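Local coordinates for protein carboxynorspermidine decarboxylase (Campylobacter jejuni subsp. jejuni 81116, PDB 3N29) that probably decarboxylates carboxynorspermidine to the polyamine norspermidine, using pyridoxal-5'-phosphate as cofactor, at residues V381-F386 with R390-M395; Y342-N347 with D368-L373; R55-L60 with W276-L281. All coordinates share one frame; numbering follows the deposited sequence.

Interaction 1: residues V381-F386 with R390-M395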
ATOM      1  N   VAL A 381      -2.902  -4.518   8.016  1.00 10.99           N
ATOM      2  CA  VAL A 381      -3.633  -3.241   8.060  1.00 10.74           C
ATOM      3  C   VAL A 381      -3.340  -2.334   6.878  1.00 12.32           C
ATOM      4  O   VAL A 381      -4.085  -1.360   6.684  1.00 12.55           O
ATOM      5  CB  VAL A 381      -3.307  -2.454   9.371  1.00 10.93           C
ATOM      6  CG1 VAL A 381      -3.848  -3.267  10.625  1.00  7.67           C
ATOM      7  CG2 VAL A 381      -1.782  -2.154   9.521  1.00  9.48           C
ATOM      8  N   LYS A 382      -2.298  -2.608   6.116  1.00 10.70           N
ATOM      9  CA  LYS A 382      -1.956  -1.721   5.041  1.00 11.83           C
ATOM     10  C   LYS A 382      -1.599  -2.457   3.778  1.00 10.57           C
ATOM     11  O   LYS A 382      -0.863  -1.925   2.906  1.00 10.42           O
ATOM     12  CB  LYS A 382      -0.850  -0.752   5.441  1.00 11.80           C
ATOM     13  CG  LYS A 382       0.485  -1.380   5.739  1.00 15.61           C
ATOM     14  CD  LYS A 382       1.311  -0.345   6.647  1.00 21.63           C
ATOM     15  CE  LYS A 382       1.425   1.125   6.180  1.00 25.98           C
ATOM     16  NZ  LYS A 382       2.396   1.368   5.056  1.00 27.84           N
ATOM     17  N   ASN A 383      -2.093  -3.676   3.655  1.00 10.34           N
ATOM     18  CA  ASN A 383      -1.833  -4.460   2.461  1.00  8.63           C
ATOM     19  C   ASN A 383      -2.805  -4.188   1.315  1.00 10.64           C
ATOM     20  O   ASN A 383      -3.797  -3.424   1.455  1.00  8.96           O
ATOM     21  CB  ASN A 383      -1.603  -5.924   2.747  1.00  9.48           C
ATOM     22  CG  ASN A 383      -2.878  -6.715   3.117  1.00 11.78           C
ATOM     23  OD1 ASN A 383      -3.984  -6.220   2.995  1.00 10.02           O
ATOM     24  ND2 ASN A 383      -2.676  -7.983   3.584  1.00 11.48           N
ATOM     25  N   THR A 384      -2.494  -4.761   0.161  1.00 10.19           N
ATOM     26  CA  THR A 384      -3.219  -4.393  -1.049  1.00 12.20           C
ATOM     27  C   THR A 384      -3.455  -5.597  -1.954  1.00 11.66           C
ATOM     28  O   THR A 384      -2.828  -6.616  -1.760  1.00 11.27           O
ATOM     29  CB  THR A 384      -2.407  -3.274  -1.885  1.00 12.24           C
ATOM     30  OG1 THR A 384      -1.361  -3.865  -2.648  1.00 11.82           O
ATOM     31  CG2 THR A 384      -1.694  -2.175  -0.872  1.00 14.56           C
ATOM     32  N   THR A 385      -4.356  -5.412  -2.935  1.00 12.68           N
ATOM     33  CA  THR A 385      -4.632  -6.312  -4.017  1.00 11.73           C
ATOM     34  C   THR A 385      -4.066  -5.785  -5.325  1.00 13.62           C
ATOM     35  O   THR A 385      -4.597  -6.073  -6.381  1.00 14.46           O
ATOM     36  CB  THR A 385      -6.173  -6.565  -4.124  1.00 13.31           C
ATOM     37  OG1 THR A 385      -6.888  -5.326  -4.280  1.00 12.89           O
ATOM     38  CG2 THR A 385      -6.676  -7.307  -2.874  1.00 11.70           C
ATOM     39  N   PHE A 386      -2.909  -5.123  -5.238  1.00 11.58           N
ATOM     40  CA  PHE A 386      -2.237  -4.614  -6.404  1.00 12.58           C
ATOM     41  C   PHE A 386      -1.949  -5.798  -7.314  1.00 13.35           C
ATOM     42  O   PHE A 386      -1.519  -6.878  -6.848  1.00 13.22           O
ATOM     43  CB  PHE A 386      -0.953  -3.912  -5.996  1.00 12.71           C
ATOM     44  CG  PHE A 386      -0.143  -3.365  -7.156  1.00 12.95           C
ATOM     45  CD1 PHE A 386      -0.744  -2.593  -8.146  1.00 15.69           C
ATOM     46  CD2 PHE A 386       1.199  -3.604  -7.254  1.00 20.06           C
ATOM     47  CE1 PHE A 386      -0.023  -2.082  -9.189  1.00 14.41           C
ATOM     48  CE2 PHE A 386       1.937  -3.098  -8.316  1.00 20.12           C
ATOM     49  CZ  PHE A 386       1.336  -2.323  -9.261  1.00 16.71           C
ATOM     50  N   ARG A 390      -3.494 -12.568  -5.147  1.00 12.28           N
ATOM     51  CA  ARG A 390      -4.286 -13.175  -4.118  1.00 12.88           C
ATOM     52  C   ARG A 390      -3.766 -12.790  -2.749  1.00 12.70           C
ATOM     53  O   ARG A 390      -2.621 -12.977  -2.443  1.00  9.37           O
ATOM     54  CB  ARG A 390      -4.266 -14.715  -4.274  1.00 13.69           C
ATOM     55  CG  ARG A 390      -5.214 -15.485  -3.326  1.00 20.63           C
ATOM     56  CD  ARG A 390      -5.391 -17.037  -3.755  1.00 27.89           C
ATOM     57  NE  ARG A 390      -4.863 -17.413  -5.099  1.00 32.39           N
ATOM     58  CZ  ARG A 390      -4.796 -18.687  -5.566  1.00 36.10           C
ATOM     59  NH1 ARG A 390      -5.270 -19.676  -4.827  1.00 36.69           N
ATOM     60  NH2 ARG A 390      -4.277 -18.988  -6.771  1.00 31.27           N
ATOM     61  N   LEU A 391      -4.635 -12.258  -1.939  1.00 11.48           N
ATOM     62  CA  LEU A 391      -4.283 -11.844  -0.569  1.00 11.83           C
ATOM     63  C   LEU A 391      -3.902 -13.039   0.302  1.00 11.17           C
ATOM     64  O   LEU A 391      -4.497 -14.131   0.171  1.00 10.37           O
ATOM     65  CB  LEU A 391      -5.534 -11.214   0.070  1.00 12.20           C
ATOM     66  CG  LEU A 391      -5.842  -9.820  -0.391  1.00 12.29           C
ATOM     67  CD1 LEU A 391      -7.329  -9.424  -0.095  1.00 10.13           C
ATOM     68  CD2 LEU A 391      -4.879  -8.827   0.288  1.00 10.33           C
ATOM     69  N   PRO A 392      -2.995 -12.830   1.256  1.00 11.35           N
ATOM     70  CA  PRO A 392      -2.753 -13.915   2.242  1.00 10.57           C
ATOM     71  C   PRO A 392      -3.960 -14.014   3.134  1.00 10.94           C
ATOM     72  O   PRO A 392      -4.468 -12.975   3.540  1.00 10.48           O
ATOM     73  CB  PRO A 392      -1.514 -13.425   3.022  1.00 11.12           C
ATOM     74  CG  PRO A 392      -0.877 -12.388   2.028  1.00 11.67           C
ATOM     75  CD  PRO A 392      -2.096 -11.695   1.492  1.00  8.99           C
ATOM     76  N   ASN A 393      -4.369 -15.255   3.456  1.00  9.14           N
ATOM     77  CA  ASN A 393      -5.406 -15.486   4.417  1.00  9.42           C
ATOM     78  C   ASN A 393      -4.898 -15.151   5.816  1.00  8.36           C
ATOM     79  O   ASN A 393      -3.696 -15.073   6.058  1.00  8.25           O
ATOM     80  CB  ASN A 393      -5.902 -16.942   4.361  1.00  9.35           C
ATOM     81  CG  ASN A 393      -6.548 -17.314   2.998  1.00 11.86           C
ATOM     82  OD1 ASN A 393      -7.258 -16.516   2.395  1.00 12.14           O
ATOM     83  ND2 ASN A 393      -6.261 -18.534   2.522  1.00 12.13           N
ATOM     84  N   LEU A 394      -5.843 -14.871   6.676  1.00  6.82           N
ATOM     85  CA  LEU A 394      -5.573 -14.630   8.094  1.00  7.69           C
ATOM     86  C   LEU A 394      -5.908 -15.880   8.894  1.00  6.58           C
ATOM     87  O   LEU A 394      -7.024 -16.368   8.843  1.00  6.63           O
ATOM     88  CB  LEU A 394      -6.375 -13.444   8.560  1.00  7.25           C
ATOM     89  CG  LEU A 394      -6.308 -12.124   7.794  1.00 10.98           C
ATOM     90  CD1 LEU A 394      -7.098 -11.021   8.623  1.00 10.79           C
ATOM     91  CD2 LEU A 394      -4.894 -11.724   7.413  1.00 10.11           C
ATOM     92  N   MET A 395      -4.946 -16.384   9.649  1.00  6.28           N
ATOM     93  CA  MET A 395      -5.117 -17.583  10.437  1.00  6.27           C
ATOM     94  C   MET A 395      -4.563 -17.375  11.840  1.00  5.99           C
ATOM     95  O   MET A 395      -3.694 -16.509  12.069  1.00  7.82           O
ATOM     96  CB  MET A 395      -4.376 -18.769   9.763  1.00  6.83           C
ATOM     97  CG  MET A 395      -4.740 -19.020   8.248  1.00  7.83           C
ATOM     98  SD  MET A 395      -3.941 -20.578   7.613  1.00  2.00           S
ATOM     99  CE  MET A 395      -5.290 -21.664   7.992  1.00 10.09           C
TER
HETATM  100  O   HOH W   1      -4.550 -10.191   3.901  1.00  9.61           O
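Asn383 and Pro392 are joined through a single water, and residues 381-386 and 390-395 share no direct hydrogen bond although every residue that touches is buried. The water accepts from Asn383 ND2 at 2.9 Å and donates to the backbone Pro392 O at 2.8 Å. The same ND2 is also hydrogen-bonded to Tyr47, and Asn383 OD1 takes a bond from Arg417 of the second subunit, which together fix the rotation of the amide. Beside this polar group lies Leu391, whose two methyl branches face different neighbours. Leu391 CD2 lies 3.6 Å from the carbonyl oxygen Thr384 O and 3.9 Å from Asn383 OD1. Leu391 CD1 meets Thr385 CG2 at 3.6 Å. In Thr385, OG1 lies between the backbone N and the carbonyl carbon (chi1 56°), which leaves the methyl beside the N and anti to the carbonyl carbon, facing Leu391. At the end of 381-386 an ST turn forms, with Phe386 N donating to Thr384 OG1 at 3.3 Å. Lys382, next to Asn383, touches the bound norspermidine and forms salt bridges to Asp308 and to Glu303 of the second subunit. The contact joins the loop that carries Lys382 of the polyamine pocket to the entry of strand 393-397, at the subunit interface characteristic of the dimeric beta/alpha-barrel basic amino acid decarboxylases.

Interaction 2: residues Y342-N347 with D368-L373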
ATOM      1  N   TYR A 342      19.963 -17.675  -2.071  1.00 12.11           N
ATOM      2  CA  TYR A 342      18.876 -17.392  -3.014  1.00 12.33           C
ATOM      3  C   TYR A 342      18.357 -15.931  -2.894  1.00 13.14           C
ATOM      4  O   TYR A 342      18.240 -15.382  -1.755  1.00 14.49           O
ATOM      5  CB  TYR A 342      17.716 -18.311  -2.682  1.00 12.74           C
ATOM      6  CG  TYR A 342      17.919 -19.783  -2.978  1.00 10.97           C
ATOM      7  CD1 TYR A 342      17.488 -20.330  -4.167  1.00 13.58           C
ATOM      8  CD2 TYR A 342      18.477 -20.616  -2.033  1.00 14.20           C
ATOM      9  CE1 TYR A 342      17.656 -21.686  -4.458  1.00 16.03           C
ATOM     10  CE2 TYR A 342      18.652 -21.952  -2.279  1.00 16.40           C
ATOM     11  CZ  TYR A 342      18.254 -22.480  -3.508  1.00 18.22           C
ATOM     12  OH  TYR A 342      18.421 -23.787  -3.696  1.00 16.46           O
ATOM     13  N   LEU A 343      18.034 -15.327  -4.028  1.00 13.71           N
ATOM     14  CA  LEU A 343      17.162 -14.144  -4.075  1.00 14.70           C
ATOM     15  C   LEU A 343      15.711 -14.639  -3.871  1.00 14.87           C
ATOM     16  O   LEU A 343      15.251 -15.545  -4.564  1.00 13.38           O
ATOM     17  CB  LEU A 343      17.297 -13.398  -5.401  1.00 15.51           C
ATOM     18  CG  LEU A 343      18.530 -12.514  -5.567  1.00 20.30           C
ATOM     19  CD1 LEU A 343      18.568 -11.909  -7.049  1.00 24.33           C
ATOM     20  CD2 LEU A 343      18.485 -11.420  -4.493  1.00 24.12           C
ATOM     21  N   LEU A 344      15.024 -14.122  -2.871  1.00 13.68           N
ATOM     22  CA  LEU A 344      13.591 -14.413  -2.673  1.00 14.31           C
ATOM     23  C   LEU A 344      12.802 -13.262  -3.261  1.00 13.40           C
ATOM     24  O   LEU A 344      13.155 -12.078  -3.003  1.00 12.42           O
ATOM     25  CB  LEU A 344      13.278 -14.487  -1.192  1.00 13.94           C
ATOM     26  CG  LEU A 344      13.958 -15.610  -0.421  1.00 14.65           C
ATOM     27  CD1 LEU A 344      13.409 -15.618   1.035  1.00 11.26           C
ATOM     28  CD2 LEU A 344      13.863 -17.007  -1.046  1.00 15.23           C
ATOM     29  N   THR A 345      11.844 -13.594  -4.119  1.00 12.65           N
ATOM     30  CA  THR A 345      11.167 -12.609  -4.884  1.00 12.71           C
ATOM     31  C   THR A 345       9.687 -12.898  -4.919  1.00 13.62           C
ATOM     32  O   THR A 345       9.276 -14.019  -4.626  1.00 14.30           O
ATOM     33  CB  THR A 345      11.725 -12.598  -6.303  1.00 13.85           C
ATOM     34  OG1 THR A 345      11.456 -13.800  -7.015  1.00 13.01           O
ATOM     35  CG2 THR A 345      13.325 -12.395  -6.304  1.00 13.40           C
ATOM     36  N   GLY A 346       8.911 -11.927  -5.395  1.00 14.32           N
ATOM     37  CA  GLY A 346       7.457 -11.988  -5.341  1.00 13.39           C
ATOM     38  C   GLY A 346       6.783 -12.305  -6.654  1.00 13.57           C
ATOM     39  O   GLY A 346       7.395 -12.389  -7.682  1.00 11.90           O
ATOM     40  N   ASN A 347       5.469 -12.344  -6.586  1.00 14.16           N
ATOM     41  CA  ASN A 347       4.577 -12.757  -7.681  1.00 15.18           C
ATOM     42  C   ASN A 347       3.842 -11.611  -8.414  1.00 14.66           C
ATOM     43  O   ASN A 347       3.031 -11.882  -9.327  1.00 15.48           O
ATOM     44  CB  ASN A 347       3.581 -13.838  -7.266  1.00 15.08           C
ATOM     45  CG  ASN A 347       2.645 -13.419  -6.187  1.00 18.11           C
ATOM     46  OD1 ASN A 347       2.819 -12.346  -5.545  1.00 15.88           O
ATOM     47  ND2 ASN A 347       1.654 -14.276  -5.913  1.00 16.18           N
ATOM     48  N   ASP A 368       8.466 -25.840  -1.232  1.00 15.95           N
ATOM     49  CA  ASP A 368       8.927 -25.445   0.091  1.00 16.08           C
ATOM     50  C   ASP A 368       8.222 -24.186   0.643  1.00 16.55           C
ATOM     51  O   ASP A 368       7.796 -23.292  -0.093  1.00 14.18           O
ATOM     52  CB  ASP A 368      10.423 -25.218   0.127  1.00 16.18           C
ATOM     53  CG  ASP A 368      11.237 -26.480   0.030  1.00 19.35           C
ATOM     54  OD1 ASP A 368      10.671 -27.586   0.057  1.00 17.98           O
ATOM     55  OD2 ASP A 368      12.469 -26.332  -0.169  1.00 17.03           O
ATOM     56  N   LYS A 369       8.092 -24.133   1.967  1.00 15.30           N
ATOM     57  CA  LYS A 369       7.442 -23.009   2.618  1.00 17.42           C
ATOM     58  C   LYS A 369       8.575 -22.069   3.096  1.00 17.70           C
ATOM     59  O   LYS A 369       9.563 -22.538   3.753  1.00 17.01           O
ATOM     60  CB  LYS A 369       6.642 -23.472   3.808  1.00 18.61           C
ATOM     61  CG  LYS A 369       5.562 -24.511   3.509  1.00 22.23           C
ATOM     62  CD  LYS A 369       4.333 -23.854   2.992  1.00 24.82           C
ATOM     63  CE  LYS A 369       3.110 -24.664   3.223  1.00 25.51           C
ATOM     64  NZ  LYS A 369       3.161 -25.951   2.486  1.00 28.59           N
ATOM     65  N   ILE A 370       8.417 -20.779   2.796  1.00 14.54           N
ATOM     66  CA  ILE A 370       9.286 -19.670   3.276  1.00 13.18           C
ATOM     67  C   ILE A 370       8.497 -18.877   4.318  1.00 13.86           C
ATOM     68  O   ILE A 370       7.315 -18.462   4.085  1.00 13.27           O
ATOM     69  CB  ILE A 370       9.652 -18.756   2.181  1.00 15.95           C
ATOM     70  CG1 ILE A 370      10.309 -19.543   1.019  1.00 17.75           C
ATOM     71  CG2 ILE A 370      10.437 -17.560   2.705  1.00 11.45           C
ATOM     72  CD1 ILE A 370      11.778 -19.998   1.395  1.00 18.44           C
ATOM     73  N   VAL A 371       9.075 -18.742   5.503  1.00 13.31           N
ATOM     74  CA  VAL A 371       8.394 -18.132   6.642  1.00 12.40           C
ATOM     75  C   VAL A 371       9.061 -16.771   6.925  1.00 12.20           C
ATOM     76  O   VAL A 371      10.224 -16.684   7.406  1.00 13.36           O
ATOM     77  CB  VAL A 371       8.439 -19.075   7.874  1.00 12.84           C
ATOM     78  CG1 VAL A 371       7.755 -18.440   9.125  1.00 11.97           C
ATOM     79  CG2 VAL A 371       7.830 -20.427   7.495  1.00 10.86           C
ATOM     80  N   PHE A 372       8.371 -15.703   6.574  1.00 11.63           N
ATOM     81  CA  PHE A 372       8.808 -14.333   6.858  1.00 12.34           C
ATOM     82  C   PHE A 372       8.404 -13.987   8.311  1.00 12.19           C
ATOM     83  O   PHE A 372       7.197 -13.977   8.700  1.00 12.57           O
ATOM     84  CB  PHE A 372       8.203 -13.336   5.862  1.00 12.26           C
ATOM     85  CG  PHE A 372       8.729 -13.491   4.466  1.00 12.87           C
ATOM     86  CD1 PHE A 372       9.979 -13.031   4.148  1.00 11.86           C
ATOM     87  CD2 PHE A 372       8.005 -14.152   3.530  1.00 12.13           C
ATOM     88  CE1 PHE A 372      10.478 -13.226   2.805  1.00 10.87           C
ATOM     89  CE2 PHE A 372       8.487 -14.395   2.235  1.00 12.84           C
ATOM     90  CZ  PHE A 372       9.723 -13.907   1.885  1.00  8.87           C
ATOM     91  N   LEU A 373       9.421 -13.656   9.087  1.00 11.29           N
ATOM     92  CA  LEU A 373       9.254 -13.511  10.557  1.00 13.28           C
ATOM     93  C   LEU A 373       8.648 -12.149  10.919  1.00 13.13           C
ATOM     94  O   LEU A 373       9.032 -11.113  10.328  1.00 12.59           O
ATOM     95  CB  LEU A 373      10.621 -13.690  11.264  1.00 11.92           C
ATOM     96  CG  LEU A 373      11.220 -15.096  11.107  1.00 13.93           C
ATOM     97  CD1 LEU A 373      12.620 -15.146  11.848  1.00 15.61           C
ATOM     98  CD2 LEU A 373      10.300 -16.189  11.687  1.00 15.94           C
TER
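One methyl group, Leu344 CD1, makes every close contact between strand 342-345 and strand 369-372. Leu344 CD1 lies 3.9 Å from Ile370 CG2 and 4.2 Å from Phe372 CZ, approaching the ring obliquely. Both partners come from one strand, and they also touch each other: Ile370 CG2 rests 3.7 Å above a face of the Phe372 ring, displaced toward its rim. Ile370 CG2 reaches this place because it stands opposite the backbone N across the CA-CB bond, while CG1 lies beside that nitrogen (chi1 -55°). Leu344 and Ile370 point at each other with their CA atoms 9.0 Å apart, too far for backbone pairing, and no hydrogen bond joins the segments. In the next shell, Leu344 packs on Tyr358 and its backbone bonds to Met355 and Gly356 of strand 354-360. Phe372 is flanked by Met355, Leu298 and Val318, and Ile370 by Val285 of strand 279-290. The two strands therefore belong to different parts of one curled, mixed sheet and face each other through its apolar interior. This is apolar core packing inside the curled mixed beta sheet of the domain, the sheet domain of pyridoxal-dependent decarboxylases.

Interaction 3: residues R55-L60 with W276-L281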
ATOM      1  N   ARG A  55      -0.552 -13.712  23.704  1.00 23.35           N
ATOM      2  CA  ARG A  55      -0.886 -13.699  25.153  1.00 23.31           C
ATOM      3  C   ARG A  55       0.283 -13.304  26.052  1.00 24.28           C
ATOM      4  O   ARG A  55       0.036 -12.618  27.037  1.00 25.72           O
ATOM      5  CB  ARG A  55      -1.539 -15.022  25.608  1.00 22.50           C
ATOM      6  CG  ARG A  55      -2.959 -15.200  25.191  1.00 24.07           C
ATOM      7  CD  ARG A  55      -3.576 -16.540  25.704  1.00 26.67           C
ATOM      8  NE  ARG A  55      -4.935 -16.721  25.279  1.00 23.99           N
ATOM      9  CZ  ARG A  55      -5.966 -16.149  25.891  1.00 26.75           C
ATOM     10  NH1 ARG A  55      -5.762 -15.357  26.949  1.00 28.81           N
ATOM     11  NH2 ARG A  55      -7.181 -16.382  25.470  1.00 27.42           N
ATOM     12  N   LYS A  56       1.493 -13.734  25.732  1.00 24.23           N
ATOM     13  CA  LYS A  56       2.715 -13.340  26.430  1.00 28.11           C
ATOM     14  C   LYS A  56       2.926 -11.835  26.378  1.00 26.94           C
ATOM     15  O   LYS A  56       3.244 -11.203  27.378  1.00 26.44           O
ATOM     16  CB  LYS A  56       3.956 -14.063  25.864  1.00 29.06           C
ATOM     17  CG  LYS A  56       4.080 -15.491  26.468  1.00 37.79           C
ATOM     18  CD  LYS A  56       5.300 -16.295  26.021  1.00 44.78           C
ATOM     19  CE  LYS A  56       5.990 -17.023  27.225  1.00 50.50           C
ATOM     20  NZ  LYS A  56       5.047 -17.649  28.254  1.00 53.21           N
ATOM     21  N   ASN A  57       2.794 -11.234  25.185  1.00 26.24           N
ATOM     22  CA  ASN A  57       2.831  -9.771  25.104  1.00 24.52           C
ATOM     23  C   ASN A  57       1.757  -9.053  25.934  1.00 22.97           C
ATOM     24  O   ASN A  57       2.040  -8.087  26.612  1.00 24.72           O
ATOM     25  CB  ASN A  57       2.669  -9.277  23.618  1.00 23.01           C
ATOM     26  CG  ASN A  57       3.847  -9.651  22.722  1.00 24.67           C
ATOM     27  OD1 ASN A  57       4.804 -10.228  23.152  1.00 18.69           O
ATOM     28  ND2 ASN A  57       3.748  -9.301  21.441  1.00 20.52           N
ATOM     29  N   CYS A  58       0.535  -9.514  25.863  1.00 22.32           N
ATOM     30  CA  CYS A  58      -0.533  -8.930  26.582  1.00 24.34           C
ATOM     31  C   CYS A  58      -0.411  -9.100  28.098  1.00 24.51           C
ATOM     32  O   CYS A  58      -0.752  -8.146  28.826  1.00 25.46           O
ATOM     33  CB  CYS A  58      -1.851  -9.451  26.106  1.00 23.91           C
ATOM     34  SG  CYS A  58      -2.267  -8.831  24.367  1.00 26.87           S
ATOM     35  N   GLU A  59       0.073 -10.240  28.536  1.00 27.01           N
ATOM     36  CA  GLU A  59       0.352 -10.472  29.978  1.00 29.28           C
ATOM     37  C   GLU A  59       1.251  -9.367  30.497  1.00 29.65           C
ATOM     38  O   GLU A  59       0.976  -8.748  31.531  1.00 28.21           O
ATOM     39  CB  GLU A  59       1.070 -11.802  30.218  1.00 31.47           C
ATOM     40  CG  GLU A  59       0.178 -12.992  30.189  1.00 38.47           C
ATOM     41  CD  GLU A  59       0.938 -14.368  30.205  1.00 43.65           C
ATOM     42  OE1 GLU A  59       2.157 -14.427  30.456  1.00 49.74           O
ATOM     43  OE2 GLU A  59       0.284 -15.405  29.970  1.00 48.31           O
ATOM     44  N   LEU A  60       2.333  -9.112  29.736  1.00 28.60           N
ATOM     45  CA  LEU A  60       3.318  -8.117  30.070  1.00 28.49           C
ATOM     46  C   LEU A  60       2.747  -6.710  30.108  1.00 27.61           C
ATOM     47  O   LEU A  60       3.025  -5.965  31.056  1.00 27.78           O
ATOM     48  CB  LEU A  60       4.578  -8.239  29.157  1.00 29.59           C
ATOM     49  CG  LEU A  60       5.745  -7.288  29.404  1.00 30.55           C
ATOM     50  CD1 LEU A  60       6.329  -7.473  30.900  1.00 34.21           C
ATOM     51  CD2 LEU A  60       6.876  -7.490  28.361  1.00 31.19           C
ATOM     52  N   TRP A 276       4.066  -7.447  18.375  1.00 12.39           N
ATOM     53  CA  TRP A 276       5.469  -7.671  18.191  1.00 11.99           C
ATOM     54  C   TRP A 276       5.820  -9.140  18.326  1.00 12.75           C
ATOM     55  O   TRP A 276       5.640  -9.727  19.355  1.00 10.44           O
ATOM     56  CB  TRP A 276       6.281  -6.830  19.211  1.00 14.27           C
ATOM     57  CG  TRP A 276       7.735  -7.050  19.164  1.00 13.59           C
ATOM     58  CD1 TRP A 276       8.465  -7.807  20.000  1.00 16.62           C
ATOM     59  CD2 TRP A 276       8.643  -6.539  18.209  1.00 15.96           C
ATOM     60  NE1 TRP A 276       9.755  -7.814  19.635  1.00 13.22           N
ATOM     61  CE2 TRP A 276       9.897  -7.028  18.533  1.00 12.84           C
ATOM     62  CE3 TRP A 276       8.513  -5.724  17.093  1.00 15.51           C
ATOM     63  CZ2 TRP A 276      11.010  -6.727  17.789  1.00 16.33           C
ATOM     64  CZ3 TRP A 276       9.612  -5.422  16.372  1.00 18.97           C
ATOM     65  CH2 TRP A 276      10.847  -5.916  16.721  1.00 14.84           C
ATOM     66  N   GLN A 277       6.369  -9.679  17.255  1.00 11.82           N
ATOM     67  CA  GLN A 277       6.785 -11.054  17.189  1.00 13.43           C
ATOM     68  C   GLN A 277       5.660 -12.036  17.573  1.00 13.29           C
ATOM     69  O   GLN A 277       5.896 -12.999  18.220  1.00 14.36           O
ATOM     70  CB  GLN A 277       8.063 -11.289  17.984  1.00 14.64           C
ATOM     71  CG  GLN A 277       9.180 -10.465  17.486  1.00 16.64           C
ATOM     72  CD  GLN A 277      10.511 -10.720  18.108  1.00 22.60           C
ATOM     73  OE1 GLN A 277      10.626 -11.310  19.144  1.00 19.95           O
ATOM     74  NE2 GLN A 277      11.530 -10.232  17.464  1.00 19.25           N
ATOM     75  N   THR A 278       4.448 -11.739  17.174  1.00 13.76           N
ATOM     76  CA  THR A 278       3.339 -12.649  17.366  1.00 12.76           C
ATOM     77  C   THR A 278       3.048 -13.583  16.195  1.00 12.42           C
ATOM     78  O   THR A 278       2.265 -14.440  16.313  1.00 14.07           O
ATOM     79  CB  THR A 278       2.045 -11.901  17.731  1.00 13.11           C
ATOM     80  OG1 THR A 278       1.646 -11.054  16.672  1.00 12.69           O
ATOM     81  CG2 THR A 278       2.243 -11.096  18.947  1.00 13.33           C
ATOM     82  N   GLY A 279       3.628 -13.352  15.039  1.00 10.25           N
ATOM     83  CA  GLY A 279       3.288 -14.162  13.890  1.00 10.41           C
ATOM     84  C   GLY A 279       4.096 -13.946  12.635  1.00 10.00           C
ATOM     85  O   GLY A 279       4.820 -13.014  12.548  1.00  9.54           O
ATOM     86  N   ASN A 280       3.880 -14.795  11.652  1.00  8.10           N
ATOM     87  CA  ASN A 280       4.631 -14.785  10.422  1.00  7.71           C
ATOM     88  C   ASN A 280       3.806 -14.813   9.171  1.00  6.86           C
ATOM     89  O   ASN A 280       2.694 -15.151   9.224  1.00  8.40           O
ATOM     90  CB  ASN A 280       5.617 -15.948  10.421  1.00  8.59           C
ATOM     91  CG  ASN A 280       6.376 -16.056  11.716  1.00  8.38           C
ATOM     92  OD1 ASN A 280       6.836 -15.094  12.224  1.00  8.49           O
ATOM     93  ND2 ASN A 280       6.500 -17.238  12.225  1.00  8.62           N
ATOM     94  N   LEU A 281       4.387 -14.418   8.049  1.00  7.54           N
ATOM     95  CA  LEU A 281       3.776 -14.599   6.825  1.00  5.20           C
ATOM     96  C   LEU A 281       4.408 -15.787   6.103  1.00  7.55           C
ATOM     97  O   LEU A 281       5.640 -15.795   5.862  1.00  6.98           O
ATOM     98  CB  LEU A 281       3.898 -13.315   6.008  1.00  5.23           C
ATOM     99  CG  LEU A 281       3.566 -13.329   4.520  1.00  4.96           C
ATOM    100  CD1 LEU A 281       2.135 -13.682   4.292  1.00  6.50           C
ATOM    101  CD2 LEU A 281       3.972 -11.966   3.814  1.00  5.87           C
TER
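Asn57 reaches from helix 51-68 to the chain just after helix 272-275, where it meets Trp276, and its amide forms the direct hydrogen bond between residues 55-60 and 276-281. The side chain leaves the helix with CB directed at the other segment, and CG lies beside the backbone N, anti to the carbonyl carbon (chi1 -67°). From there Asn57 CG comes within 3.8 Å of Trp276 O, an oxygen to which OD1 makes no bond. The tip does the bonding: Asn57 ND2 donates to Trp276 O at 2.8 Å, nearly straight at 168°. The acceptor lies in the amide plane of Asn57, whereas the donor is tilted 21° from the carbonyl plane. ND2 also bonds to Val274 O, so this amide nitrogen bridges two carbonyls at the end of helix 272-275, joining the helix that precedes the first strand of the beta/alpha-barrel to the passage from the barrel into the sheet domain. Thr278 CG2 lies 3.4 Å from Asn57 ND2. The Thr278 hydroxyl is engaged close by in its own chain, bonding to Gly275 O. Trp276 turns its ring away from the helix, where it meets His240 edge-to-face and carries Gln277 CG 3.5 Å above one face.

How the interactions relate
Of the segments in these contacts, the one on helix 51-68 comes first in the chain, and interaction 3 closes a long loop of 215 residues that holds the beta/alpha-barrel strands. Interaction 2 follows with a loop of 20 residues in the sheet domain, and interaction 1 with one of three. The three loops lie in series, neither nested nor crossing. Interactions 2 and 3 meet where strands 369-372 and 279-290 run side by side, with a probable hydrogen bond between Phe372 N and Leu281 O. Leu281 also packs on Pro392 of interaction 1. The mixed sheet thus connects all three contacts, while interactions 1 and 2 also touch the second subunit.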